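Type III secretion system effector HopBA1 (Pseudomonas syringae pv. aptata, PDB 5T09) acts as a virulence factor recognised by the Arabidopsis resistance protein RBA1, whose self-association it enhances and which then triggers plant cell death. Local coordinates at residues Ile27-Pro32 / His229-Ile234; Val50-Glu55 / Ile211-Thr216; Ala103-Leu108 / Lys122-Leu127; Glu95-Gly100 / Ala126-His131; Ile140-Ala145 / Asn166-Ala171. All coordinates share one frame; numbering follows the deposited sequence.

Contact 1. Residues Ile27-Pro32 / His229-Ile234; sequences INVRPP and HSHIVI
The CG2 methyl of Ile27 lies almost squarely over one face of the His231 imidazole, 3.9 Å from CG2 to the ring centroid and 11° off the ring normal. This is a CH-pi contact in which the two side chains cross at about a right angle. With CG1 turned beside the backbone N of Ile27 (chi1 -57°), both branches reach the histidine, and CD1 comes to 4.0 Å from His231 NE2. The ring they meet is pinned at both nitrogens, ND1 by the backbone N of Val210 and NE2 by the backbone O of Lys198, so its rotation is fixed and the methyl packs on a well-defined surface.

Val29 divides its two methyls between neighbouring residues. Its CG2 crosses the histidine, approaching His231 CB at 4.0 Å. CG1, anti to the backbone N (chi1 -177°), turns to the next side chain and meets Ile232 CG2 at 3.8 Å, and there valine and isoleucine slide past each other in opposite directions. No hydrogen bond joins the two segments, which are held together by apolar surface.

In the fold, the irregular N-terminal segment runs past the beginning of strand 232-235 before entering helix 36-46. Ile232 is also packed on Thr39 and Ala43 of that helix, Val29 and Ile232 share Ile223 of the edge strand 222-223, and His231 leans on Leu209 of strand 209-214.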
# COMPACT_ATOMS: atom_id res chain seq x y z
N ILE A 27 -9.54 -11.81 8.96
CA ILE A 27 -8.21 -11.89 8.35
C ILE A 27 -7.94 -13.37 8.09
O ILE A 27 -7.64 -14.13 9.01
CB ILE A 27 -7.15 -11.26 9.25
CG1 ILE A 27 -7.51 -9.81 9.57
CG2 ILE A 27 -5.78 -11.31 8.56
CD1 ILE A 27 -6.70 -9.21 10.70
N ASN A 28 -8.05 -13.77 6.82
CA ASN A 28 -7.77 -15.14 6.41
C ASN A 28 -6.34 -15.21 5.90
O ASN A 28 -6.00 -14.57 4.90
CB ASN A 28 -8.76 -15.59 5.33
CG ASN A 28 -10.18 -15.69 5.84
OD1 ASN A 28 -10.61 -16.74 6.33
ND2 ASN A 28 -10.93 -14.60 5.74
N VAL A 29 -5.50 -15.98 6.59
CA VAL A 29 -4.08 -16.07 6.27
C VAL A 29 -3.86 -17.43 5.62
O VAL A 29 -3.79 -18.46 6.30
CB VAL A 29 -3.20 -15.89 7.52
CG1 VAL A 29 -1.73 -15.93 7.14
CG2 VAL A 29 -3.54 -14.58 8.22
N ARG A 30 -3.73 -17.44 4.29
CA ARG A 30 -3.48 -18.65 3.52
C ARG A 30 -2.00 -18.74 3.17
O ARG A 30 -1.42 -17.74 2.73
CB ARG A 30 -4.32 -18.63 2.24
CG ARG A 30 -4.33 -19.95 1.47
CD ARG A 30 -5.62 -20.13 0.69
NE ARG A 30 -6.80 -20.21 1.56
CZ ARG A 30 -8.02 -20.55 1.15
NH1 ARG A 30 -8.24 -20.84 -0.13
NH2 ARG A 30 -9.02 -20.60 2.02
N PRO A 31 -1.35 -19.88 3.36
CA PRO A 31 0.08 -19.98 3.03
C PRO A 31 0.34 -19.55 1.59
O PRO A 31 -0.36 -20.00 0.67
CB PRO A 31 0.39 -21.47 3.22
CG PRO A 31 -0.59 -21.91 4.26
CD PRO A 31 -1.84 -21.11 4.00
N PRO A 32 1.33 -18.68 1.37
CA PRO A 32 1.52 -18.09 0.03
C PRO A 32 1.50 -19.14 -1.08
O PRO A 32 2.06 -20.23 -0.94
CB PRO A 32 2.89 -17.41 0.14
CG PRO A 32 3.00 -17.05 1.57
CD PRO A 32 2.31 -18.14 2.34
N HIS A 229 4.30 -7.64 12.87
CA HIS A 229 4.15 -6.44 12.05
C HIS A 229 3.54 -6.73 10.68
O HIS A 229 3.33 -5.80 9.90
CB HIS A 229 5.52 -5.76 11.87
CG HIS A 229 6.15 -5.35 13.17
ND1 HIS A 229 5.60 -5.65 14.40
CD2 HIS A 229 7.30 -4.67 13.42
CE1 HIS A 229 6.38 -5.17 15.35
NE2 HIS A 229 7.41 -4.57 14.79
N SER A 230 3.24 -8.00 10.38
CA SER A 230 2.56 -8.38 9.15
C SER A 230 2.09 -9.81 9.32
O SER A 230 2.51 -10.52 10.24
CB SER A 230 3.47 -8.25 7.93
OG SER A 230 4.51 -9.21 7.97
N HIS A 231 1.21 -10.24 8.41
CA HIS A 231 0.71 -11.61 8.41
C HIS A 231 1.46 -12.52 7.44
O HIS A 231 1.69 -13.69 7.76
CB HIS A 231 -0.78 -11.63 8.08
CG HIS A 231 -1.63 -10.91 9.08
ND1 HIS A 231 -2.01 -9.60 8.92
CD2 HIS A 231 -2.17 -11.32 10.25
CE1 HIS A 231 -2.75 -9.23 9.95
NE2 HIS A 231 -2.86 -10.25 10.77
N ILE A 232 1.82 -12.02 6.26
CA ILE A 232 2.59 -12.79 5.30
C ILE A 232 3.70 -11.92 4.74
O ILE A 232 3.56 -10.70 4.62
CB ILE A 232 1.72 -13.36 4.15
CG1 ILE A 232 1.02 -12.24 3.38
CG2 ILE A 232 0.70 -14.35 4.71
CD1 ILE A 232 0.42 -12.71 2.06
N VAL A 233 4.81 -12.56 4.40
CA VAL A 233 5.98 -11.89 3.83
C VAL A 233 6.15 -12.39 2.40
O VAL A 233 6.22 -13.60 2.17
CB VAL A 233 7.25 -12.16 4.66
CG1 VAL A 233 8.38 -11.26 4.19
CG2 VAL A 233 6.97 -11.97 6.14
N ILE A 234 6.21 -11.46 1.46
CA ILE A 234 6.45 -11.77 0.06
C ILE A 234 7.94 -11.59 -0.21
O ILE A 234 8.51 -10.53 0.05
CB ILE A 234 5.61 -10.88 -0.87
CG1 ILE A 234 4.14 -11.32 -0.80
CG2 ILE A 234 6.13 -10.93 -2.31
CD1 ILE A 234 3.19 -10.49 -1.65

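Contact 2. Residues Val50-Glu55 / Ile211-Thr216; sequences VYIGDE and ISFDLT
The parallel core of the sheet brings strand 49-54 beside strand 209-214, and Ile52 pairs with Ile211 in a parallel bridge. The chain of Ile211 is gripped from two sides of Ile52: its N donates to Tyr51 O at 2.7 Å, and its O accepts from Gly53 N at 3.0 Å. The short strand segments diverge by 34°, and the direct pairing ends there. A water takes over, donating to Gly53 O at 2.7 Å and accepting a weak bond from Phe213 N.

The side chains of Ile52 and Ile211 emerge on the same face of the sheet. Toward the N-terminal end of strand 49-54, Ile211 CD1 reaches Val50 CG1 at 3.7 Å. Further on, the Phe213 ring turns its edge to the first strand: Ile52 CG2 meets CE2 of Phe213 at 3.7 Å, and Gly53 O lies in the ring plane, 3.5 Å from Phe213 CD2. Ile211 CG2 covers a face of the same ring, offset toward the rim. Ile61 and Leu64 of helix 60-74 also touch Phe213.

The chemistry therefore changes along the pair. Direct backbone bonds give way past Gly53 to a water, and the buried Gly53 O also meets the Phe213 edge, whose C-H groups are probably weakly favourable partners. Beyond, Glu55 OE2 comes to 3.2 Å from Phe213 O, two acceptors without a hydrogen bond, while OE1 packs near Leu215 CD1.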
# COMPACT_ATOMS: atom_id res chain seq x y z
N VAL A 50 -6.75 -5.79 2.24
CA VAL A 50 -5.33 -6.14 2.28
C VAL A 50 -4.53 -4.85 2.40
O VAL A 50 -4.82 -3.87 1.71
CB VAL A 50 -4.90 -6.93 1.03
CG1 VAL A 50 -3.39 -7.12 0.99
CG2 VAL A 50 -5.61 -8.28 0.99
N TYR A 51 -3.52 -4.86 3.26
CA TYR A 51 -2.57 -3.76 3.38
C TYR A 51 -1.25 -4.18 2.76
O TYR A 51 -0.71 -5.24 3.09
CB TYR A 51 -2.36 -3.38 4.84
CG TYR A 51 -3.57 -2.78 5.52
CD1 TYR A 51 -3.82 -1.42 5.47
CD2 TYR A 51 -4.46 -3.59 6.22
CE1 TYR A 51 -4.92 -0.87 6.10
CE2 TYR A 51 -5.57 -3.05 6.84
CZ TYR A 51 -5.80 -1.69 6.78
OH TYR A 51 -6.89 -1.15 7.40
N ILE A 52 -0.73 -3.34 1.86
CA ILE A 52 0.59 -3.54 1.27
C ILE A 52 1.54 -2.57 1.95
O ILE A 52 1.46 -1.35 1.74
CB ILE A 52 0.58 -3.34 -0.25
CG1 ILE A 52 -0.33 -4.38 -0.92
CG2 ILE A 52 2.00 -3.43 -0.82
CD1 ILE A 52 -0.51 -4.16 -2.41
N GLY A 53 2.45 -3.10 2.77
CA GLY A 53 3.41 -2.26 3.46
C GLY A 53 4.52 -1.81 2.55
O GLY A 53 5.39 -2.61 2.17
N ASP A 54 4.51 -0.54 2.16
CA ASP A 54 5.48 -0.04 1.21
C ASP A 54 6.83 0.16 1.87
O ASP A 54 6.92 0.55 3.04
CB ASP A 54 5.02 1.27 0.59
CG ASP A 54 5.77 1.61 -0.67
OD1 ASP A 54 5.87 0.73 -1.55
OD2 ASP A 54 6.29 2.75 -0.78
N GLU A 55 7.89 -0.12 1.12
CA GLU A 55 9.24 0.32 1.44
C GLU A 55 9.59 1.35 0.37
O GLU A 55 9.86 0.99 -0.78
CB GLU A 55 10.23 -0.84 1.45
CG GLU A 55 9.85 -1.96 2.40
CD GLU A 55 10.93 -3.02 2.50
OE1 GLU A 55 12.13 -2.67 2.37
OE2 GLU A 55 10.59 -4.21 2.70
N ILE A 211 0.62 -7.29 4.35
CA ILE A 211 1.72 -7.90 3.61
C ILE A 211 2.98 -7.09 3.86
O ILE A 211 2.96 -5.86 3.84
CB ILE A 211 1.41 -7.97 2.11
CG1 ILE A 211 0.20 -8.87 1.86
CG2 ILE A 211 2.65 -8.47 1.33
CD1 ILE A 211 -0.23 -8.96 0.40
N SER A 212 4.09 -7.79 4.09
CA SER A 212 5.41 -7.21 4.19
C SER A 212 6.30 -7.84 3.13
O SER A 212 5.91 -8.81 2.47
CB SER A 212 6.02 -7.42 5.58
OG SER A 212 6.25 -8.79 5.83
N PHE A 213 7.50 -7.30 2.97
CA PHE A 213 8.40 -7.74 1.91
C PHE A 213 9.78 -8.07 2.47
O PHE A 213 10.34 -7.31 3.26
CB PHE A 213 8.51 -6.68 0.82
CG PHE A 213 7.24 -6.50 0.06
CD1 PHE A 213 6.95 -7.31 -1.02
CD2 PHE A 213 6.33 -5.53 0.43
CE1 PHE A 213 5.77 -7.15 -1.72
CE2 PHE A 213 5.15 -5.37 -0.26
CZ PHE A 213 4.87 -6.18 -1.34
N ASP A 214 10.30 -9.22 2.05
CA ASP A 214 11.67 -9.64 2.34
C ASP A 214 12.45 -9.50 1.03
O ASP A 214 12.33 -10.35 0.14
CB ASP A 214 11.69 -11.07 2.86
CG ASP A 214 13.09 -11.66 2.91
OD1 ASP A 214 14.07 -10.89 2.84
OD2 ASP A 214 13.20 -12.90 3.03
N LEU A 215 13.24 -8.43 0.93
CA LEU A 215 14.01 -8.16 -0.27
C LEU A 215 15.46 -8.62 -0.15
O LEU A 215 16.33 -8.11 -0.87
CB LEU A 215 13.97 -6.66 -0.59
CG LEU A 215 12.57 -6.04 -0.69
CD1 LEU A 215 12.65 -4.56 -1.00
CD2 LEU A 215 11.72 -6.76 -1.73
N THR A 216 15.74 -9.58 0.73
CA THR A 216 17.09 -10.09 0.89
C THR A 216 17.47 -11.11 -0.18
O THR A 216 18.65 -11.44 -0.30
CB THR A 216 17.27 -10.74 2.27
OG1 THR A 216 16.45 -11.91 2.36
CG2 THR A 216 16.89 -9.76 3.38
O HOH W 1 7.08 -4.07 3.76

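Contact 3. Residues Ala103-Leu108 / Lys122-Leu127; sequences AVKHFL and KVSEAL
Ser124 is the small bump that fits the closest hollow between these helices: its OG enters the surface of helix 101-112 beside Lys105, 3.2 Å from the CA of Lys105, with Val104 and Leu108 as further walls. CG1 of Val104 stands 3.7 Å from Ser124 OG, and CD1 of Leu108 stands 4.0 Å from the same oxygen. A side chain as short as serine lets the backbones approach here, the CA atoms of Lys105 and Ser124 being 5.5 Å apart. The buried hydroxyl is hydrogen-bonded within its own helix to Leu120 O; Lys105 N is close but poorly angled, so OG meets helix 101-112 by packing alone.

One turn further along helix 117-132 the shapes become larger. Leu127 and Leu108 reach toward each other tip to tip, CD1 to CD1 at 3.9 Å, while Val104 CG1 fills in beside them at 4.0 Å from Leu127 CD1. Leu108 CG lies anti to its carbonyl carbon (chi1 -65°), which helps carry CD1 between Ser124 and Leu127, where Val123 CG1 lies 4.2 Å from Leu108 CD1. The lysine chain, fully extended, leads away from this apolar patch and its NZ forms a salt bridge with Asp117.

The axes of the short segments approach to 8.7 Å and are inclined at 123°, a steep crossing well away from antiparallel. These two consecutive helices are part of the helical connection between the parallel neighbours 77-82 and 136-141, an elaborated beta-alpha-beta crossover.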
# COMPACT_ATOMS: atom_id res chain seq x y z
N ALA A 103 1.82 12.15 -16.59
CA ALA A 103 1.12 13.14 -15.78
C ALA A 103 1.14 12.77 -14.30
O ALA A 103 1.33 13.63 -13.44
CB ALA A 103 -0.31 13.30 -16.27
N VAL A 104 0.94 11.49 -13.99
CA VAL A 104 0.93 11.06 -12.59
C VAL A 104 2.28 11.32 -11.94
O VAL A 104 2.35 11.78 -10.79
CB VAL A 104 0.53 9.57 -12.50
CG1 VAL A 104 0.70 9.04 -11.07
CG2 VAL A 104 -0.91 9.38 -12.96
N LYS A 105 3.37 11.04 -12.66
CA LYS A 105 4.70 11.24 -12.09
C LYS A 105 4.92 12.70 -11.71
O LYS A 105 5.38 13.00 -10.61
CB LYS A 105 5.75 10.76 -13.09
CG LYS A 105 7.19 10.82 -12.58
CD LYS A 105 8.16 10.33 -13.64
CE LYS A 105 9.61 10.48 -13.20
NZ LYS A 105 10.56 10.20 -14.31
N HIS A 106 4.59 13.62 -12.62
CA HIS A 106 4.74 15.04 -12.33
C HIS A 106 3.87 15.46 -11.14
O HIS A 106 4.28 16.32 -10.36
CB HIS A 106 4.39 15.87 -13.56
CG HIS A 106 5.06 17.20 -13.61
ND1 HIS A 106 6.39 17.36 -13.94
CD2 HIS A 106 4.58 18.45 -13.36
CE1 HIS A 106 6.70 18.64 -13.90
NE2 HIS A 106 5.63 19.33 -13.55
N PHE A 107 2.69 14.86 -11.00
CA PHE A 107 1.81 15.19 -9.89
C PHE A 107 2.37 14.69 -8.56
O PHE A 107 2.18 15.34 -7.52
CB PHE A 107 0.42 14.62 -10.13
CG PHE A 107 -0.54 14.81 -8.99
CD1 PHE A 107 -1.31 15.96 -8.90
CD2 PHE A 107 -0.66 13.85 -8.00
CE1 PHE A 107 -2.19 16.14 -7.85
CE2 PHE A 107 -1.54 14.03 -6.95
CZ PHE A 107 -2.30 15.17 -6.87
N LEU A 108 3.04 13.54 -8.55
CA LEU A 108 3.57 12.96 -7.33
C LEU A 108 4.95 13.48 -6.96
O LEU A 108 5.38 13.29 -5.82
CB LEU A 108 3.63 11.43 -7.45
CG LEU A 108 2.30 10.70 -7.60
CD1 LEU A 108 2.53 9.22 -7.93
CD2 LEU A 108 1.48 10.83 -6.33
N LYS A 122 7.92 3.91 -11.51
CA LYS A 122 7.24 2.63 -11.32
C LYS A 122 5.97 2.79 -10.49
O LYS A 122 4.97 2.13 -10.75
CB LYS A 122 8.19 1.62 -10.66
CG LYS A 122 9.35 1.18 -11.54
CD LYS A 122 8.85 0.51 -12.81
CE LYS A 122 9.95 -0.25 -13.54
NZ LYS A 122 9.41 -0.96 -14.74
N VAL A 123 6.00 3.67 -9.48
CA VAL A 123 4.79 3.95 -8.72
C VAL A 123 3.71 4.49 -9.65
O VAL A 123 2.55 4.06 -9.60
CB VAL A 123 5.09 4.92 -7.57
CG1 VAL A 123 3.79 5.36 -6.88
CG2 VAL A 123 6.01 4.27 -6.55
N SER A 124 4.08 5.45 -10.50
CA SER A 124 3.11 6.01 -11.44
C SER A 124 2.57 4.94 -12.38
O SER A 124 1.36 4.89 -12.65
CB SER A 124 3.76 7.14 -12.23
OG SER A 124 4.24 8.15 -11.36
N GLU A 125 3.44 4.07 -12.90
CA GLU A 125 2.97 2.99 -13.75
C GLU A 125 1.98 2.09 -13.02
O GLU A 125 0.98 1.65 -13.59
CB GLU A 125 4.15 2.16 -14.27
CG GLU A 125 3.75 1.10 -15.29
CD GLU A 125 4.90 0.20 -15.71
OE1 GLU A 125 5.86 0.05 -14.92
OE2 GLU A 125 4.84 -0.37 -16.82
N ALA A 126 2.24 1.81 -11.74
CA ALA A 126 1.36 0.94 -10.97
C ALA A 126 -0.02 1.57 -10.78
O ALA A 126 -1.04 0.90 -10.93
CB ALA A 126 1.99 0.61 -9.62
N LEU A 127 -0.06 2.86 -10.43
CA LEU A 127 -1.34 3.54 -10.29
C LEU A 127 -2.10 3.54 -11.61
O LEU A 127 -3.31 3.26 -11.65
CB LEU A 127 -1.12 4.97 -9.80
CG LEU A 127 -0.41 5.11 -8.45
CD1 LEU A 127 -0.29 6.58 -8.08
CD2 LEU A 127 -1.13 4.33 -7.36

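Contact 4. Residues Glu95-Gly100 / Ala126-His131; sequences EALSDG and ALCSAH
Leu97 presses against one side of helix 117-132 and touches Leu127, Cys128 and His131 in turn, within a nearly perpendicular helix crossing: the axes of the short segments are inclined at 86° and come no closer than 9.8 Å. Both helices belong to the helical connection between strands 77-82 and 136-141.

Along the second segment, Leu127 comes first. Leu97 CD1 lies against the base of this residue, 3.9 Å from Leu127 O and 4.1 Å from Leu127 CB. Val137 of strand 136-141 touches both Leu127 and Leu97.

Cys128 follows, and here the partner is mainly backbone. Cys128 SG packs 3.7 Å from Gly100 C. Gly100 is the first residue beyond helix 90-99 and also sits at the N-cap position of helix 101-112. It leaves helical geometry with a positive phi of 124°, turning the chain beside the sulfur. Leu97 CD1 is more distant, 4.3 Å from Cys128 SG, and Val104 touches the same cysteine.

One turn beyond Leu127 stands His131. With CG anti to the backbone N, its ring swings out toward helix 90-99 and crosses the leucine obliquely. Leu97 CG is the atom over its face, in a CH-pi contact 3.9 Å from CG to the ring centroid, 27° off the normal and shifted toward the rim. The shortest approach is made by the CD2 branch, with Leu97 CD2 3.4 Å from His131 ND1.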
# COMPACT_ATOMS: atom_id res chain seq x y z
N GLU A 95 -7.53 13.61 -12.72
CA GLU A 95 -7.20 14.19 -14.02
C GLU A 95 -5.85 13.67 -14.51
O GLU A 95 -5.71 13.28 -15.67
CB GLU A 95 -7.18 15.71 -13.93
CG GLU A 95 -8.53 16.33 -13.62
CD GLU A 95 -8.48 17.84 -13.55
OE1 GLU A 95 -7.36 18.40 -13.49
OE2 GLU A 95 -9.56 18.47 -13.56
N ALA A 96 -4.85 13.66 -13.63
CA ALA A 96 -3.54 13.12 -14.01
C ALA A 96 -3.66 11.65 -14.40
O ALA A 96 -3.06 11.22 -15.39
CB ALA A 96 -2.56 13.28 -12.85
N LEU A 97 -4.43 10.88 -13.63
CA LEU A 97 -4.55 9.45 -13.90
C LEU A 97 -5.07 9.18 -15.30
O LEU A 97 -4.75 8.15 -15.90
CB LEU A 97 -5.48 8.82 -12.85
CG LEU A 97 -5.26 7.37 -12.44
CD1 LEU A 97 -3.82 7.09 -12.02
CD2 LEU A 97 -6.20 7.04 -11.30
N SER A 98 -5.87 10.10 -15.86
CA SER A 98 -6.35 9.94 -17.22
C SER A 98 -5.33 10.43 -18.25
O SER A 98 -5.25 9.87 -19.35
CB SER A 98 -7.67 10.69 -17.41
OG SER A 98 -8.67 10.18 -16.54
N ASP A 99 -4.56 11.46 -17.91
CA ASP A 99 -3.56 11.97 -18.85
C ASP A 99 -2.45 10.96 -19.09
O ASP A 99 -1.83 10.96 -20.16
CB ASP A 99 -2.99 13.29 -18.35
CG ASP A 99 -3.94 14.46 -18.55
OD1 ASP A 99 -4.78 14.39 -19.47
OD2 ASP A 99 -3.85 15.44 -17.78
N GLY A 100 -2.17 10.10 -18.12
CA GLY A 100 -1.27 8.98 -18.31
C GLY A 100 -0.12 8.98 -17.31
O GLY A 100 -0.01 9.84 -16.44
N ALA A 126 2.24 1.81 -11.74
CA ALA A 126 1.36 0.94 -10.97
C ALA A 126 -0.02 1.57 -10.78
O ALA A 126 -1.04 0.90 -10.93
CB ALA A 126 1.99 0.61 -9.62
N LEU A 127 -0.06 2.86 -10.43
CA LEU A 127 -1.34 3.54 -10.29
C LEU A 127 -2.10 3.54 -11.61
O LEU A 127 -3.31 3.26 -11.65
CB LEU A 127 -1.12 4.97 -9.80
CG LEU A 127 -0.41 5.11 -8.45
CD1 LEU A 127 -0.29 6.58 -8.08
CD2 LEU A 127 -1.13 4.33 -7.36
N CYS A 128 -1.41 3.86 -12.71
CA CYS A 128 -2.06 3.84 -14.02
C CYS A 128 -2.54 2.44 -14.38
O CYS A 128 -3.67 2.27 -14.85
CB CYS A 128 -1.10 4.37 -15.08
SG CYS A 128 -0.81 6.15 -14.97
N SER A 129 -1.71 1.42 -14.14
CA SER A 129 -2.09 0.06 -14.49
C SER A 129 -3.31 -0.39 -13.69
O SER A 129 -4.16 -1.12 -14.20
CB SER A 129 -0.92 -0.90 -14.27
OG SER A 129 0.24 -0.45 -14.94
N ALA A 130 -3.40 0.03 -12.43
CA ALA A 130 -4.59 -0.26 -11.64
C ALA A 130 -5.80 0.47 -12.21
O ALA A 130 -6.87 -0.12 -12.39
CB ALA A 130 -4.36 0.13 -10.18
N HIS A 131 -5.64 1.76 -12.51
CA HIS A 131 -6.75 2.55 -13.05
C HIS A 131 -7.30 1.92 -14.32
O HIS A 131 -8.51 1.66 -14.43
CB HIS A 131 -6.29 3.98 -13.32
CG HIS A 131 -7.36 4.86 -13.88
ND1 HIS A 131 -8.42 5.31 -13.13
CD2 HIS A 131 -7.53 5.37 -15.12
CE1 HIS A 131 -9.20 6.07 -13.88
NE2 HIS A 131 -8.69 6.11 -15.10

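Contact 5. Residues Ile140-Ala145 / Asn166-Ala171; sequences IDRKMA and NVAWDA
Asp141 OD1 is gripped by two N-H groups, one from across the contact and one from the next residue along its own chain. The indole NE1 of Trp169 donates to Asp141 OD1 at 2.9 Å with an angle of 157° at the hydrogen, while the backbone N of Arg142 adds a weak bond at 2.8 Å to the same oxygen. The aspartate and the tryptophan lie side by side and point the same way, but their planes stand 81° apart: the carboxylate oxygen is near the plane of the indole, whereas the indole nitrogen comes to that oxygen from 36° above the carboxylate plane. Together with the packing on its faces, this bond fixes the rotation of the ring.

Ile140 supplies that packing from one side. Its CG1 is turned between the backbone N and the carbonyl carbon, which lays the chain obliquely over the indole; CG1 sits 4.0 Å from the centroid of the five-membered ring, and CD1 comes to 3.6 Å from Trp169 CD2. Asn166 OD1 lies over the opposite face, more distantly and toward the rim, and His193 stacks on the indole.

Backbone oxygens complete the contact. Ile140 O is 3.2 Å from Trp169 CD1, and a water donates to it at 2.7 Å and, weakly, to Ala168 O. Nearby, Arg142 NE lies 3.9 Å from Ala168 CB.

The tryptophan also touches Glu83 and Met205, the latter a potassium ligand. The arrangement joins a helix to the C-terminal end of an outermost parallel strand, the end of the sheet at which alpha/beta folds commonly place their functional pockets.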
# COMPACT_ATOMS: atom_id res chain seq x y z
N ILE A 140 -5.16 8.58 0.38
CA ILE A 140 -5.47 8.49 1.80
C ILE A 140 -4.73 9.52 2.64
O ILE A 140 -5.09 9.70 3.82
CB ILE A 140 -5.18 7.08 2.36
CG1 ILE A 140 -3.67 6.81 2.29
CG2 ILE A 140 -5.97 6.05 1.59
CD1 ILE A 140 -3.25 5.44 2.78
N ASP A 141 -3.72 10.18 2.10
CA ASP A 141 -2.81 10.92 2.94
C ASP A 141 -3.39 12.27 3.34
O ASP A 141 -4.31 12.80 2.71
CB ASP A 141 -1.46 11.11 2.25
CG ASP A 141 -0.33 11.36 3.23
OD1 ASP A 141 -0.53 11.15 4.44
OD2 ASP A 141 0.77 11.76 2.78
N ARG A 142 -2.83 12.83 4.41
CA ARG A 142 -3.25 14.12 4.94
C ARG A 142 -2.02 14.93 5.28
O ARG A 142 -1.03 14.37 5.77
CB ARG A 142 -4.13 13.94 6.18
CG ARG A 142 -4.42 15.22 6.93
CD ARG A 142 -5.38 14.95 8.07
NE ARG A 142 -6.69 14.54 7.57
CZ ARG A 142 -7.82 15.23 7.70
NH1 ARG A 142 -7.85 16.39 8.34
NH2 ARG A 142 -8.94 14.74 7.19
N LYS A 143 -2.08 16.23 5.03
CA LYS A 143 -0.91 17.08 5.21
C LYS A 143 -0.48 17.08 6.67
O LYS A 143 -1.31 17.17 7.58
CB LYS A 143 -1.20 18.50 4.76
CG LYS A 143 -0.00 19.44 4.89
CD LYS A 143 -0.19 20.73 4.12
CE LYS A 143 1.13 21.48 3.94
NZ LYS A 143 1.74 21.89 5.23
N MSE A 144 0.83 16.99 6.89
CA MSE A 144 1.40 17.07 8.22
C MSE A 144 2.90 17.35 8.13
O MSE A 144 3.68 16.49 7.71
CB MSE A 144 1.15 15.79 9.01
CG MSE A 144 1.44 15.93 10.50
SE MSE A 144 1.70 14.22 11.38
CE MSE A 144 3.37 13.70 10.53
N ALA A 145 3.30 18.55 8.52
CA ALA A 145 4.70 18.96 8.47
C ALA A 145 5.40 18.55 9.75
O ALA A 145 4.92 18.84 10.85
CB ALA A 145 4.81 20.46 8.26
N ASN A 166 -2.93 7.33 11.00
CA ASN A 166 -3.60 6.09 10.61
C ASN A 166 -5.11 6.24 10.64
O ASN A 166 -5.81 5.77 9.74
CB ASN A 166 -3.16 4.95 11.52
CG ASN A 166 -1.82 4.36 11.12
OD1 ASN A 166 -1.08 4.96 10.34
ND2 ASN A 166 -1.52 3.17 11.63
N VAL A 167 -5.63 6.91 11.67
CA VAL A 167 -7.07 7.07 11.80
C VAL A 167 -7.63 7.83 10.61
O VAL A 167 -8.75 7.56 10.16
CB VAL A 167 -7.41 7.76 13.14
CG1 VAL A 167 -6.93 9.20 13.15
CG2 VAL A 167 -8.89 7.68 13.41
N ALA A 168 -6.87 8.79 10.07
CA ALA A 168 -7.34 9.58 8.94
C ALA A 168 -7.13 8.85 7.62
O ALA A 168 -7.98 8.92 6.73
CB ALA A 168 -6.63 10.93 8.92
N TRP A 169 -6.00 8.16 7.47
CA TRP A 169 -5.81 7.27 6.33
C TRP A 169 -6.98 6.30 6.21
O TRP A 169 -7.50 6.06 5.11
CB TRP A 169 -4.52 6.48 6.49
CG TRP A 169 -3.25 7.21 6.16
CD1 TRP A 169 -3.08 8.55 5.97
CD2 TRP A 169 -1.97 6.60 5.96
NE1 TRP A 169 -1.76 8.81 5.68
CE2 TRP A 169 -1.06 7.63 5.67
CE3 TRP A 169 -1.51 5.28 6.02
CZ2 TRP A 169 0.29 7.38 5.43
CZ3 TRP A 169 -0.18 5.04 5.78
CH2 TRP A 169 0.71 6.08 5.49
N ASP A 170 -7.39 5.72 7.34
CA ASP A 170 -8.47 4.74 7.33
C ASP A 170 -9.80 5.37 6.95
O ASP A 170 -10.58 4.79 6.18
CB ASP A 170 -8.54 4.07 8.70
CG ASP A 170 -9.66 3.05 8.80
OD1 ASP A 170 -9.49 1.93 8.27
OD2 ASP A 170 -10.69 3.36 9.42
N ALA A 171 -10.07 6.58 7.46
CA ALA A 171 -11.32 7.25 7.13
C ALA A 171 -11.41 7.56 5.64
O ALA A 171 -12.47 7.42 5.03
CB ALA A 171 -11.46 8.53 7.96
O HOH W 2 -6.55 11.39 5.30

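Contacts 1, 2 and 5 all reach one mixed sheet. Contacts 1 and 2 are immediate neighbours, centres 10 Å apart, because strands 209-214 and 232-235 lie side by side; contact 5 is on the outermost strand 136-141, its centre about 20 Å from that of contact 2, though Tyr51 and Asp170 still touch. Contacts 3 and 4 share helix 117-132, their centres 7 Å apart. In sequence, contact 1 spans contact 2, which encloses contacts 3, 4 and 5; contacts 3 and 4 close before contact 5 opens. The N-terminal segment is thus packed onto the last strand of the sheet, while helices 90-99, 101-112 and 117-132 form one crossover between its strands.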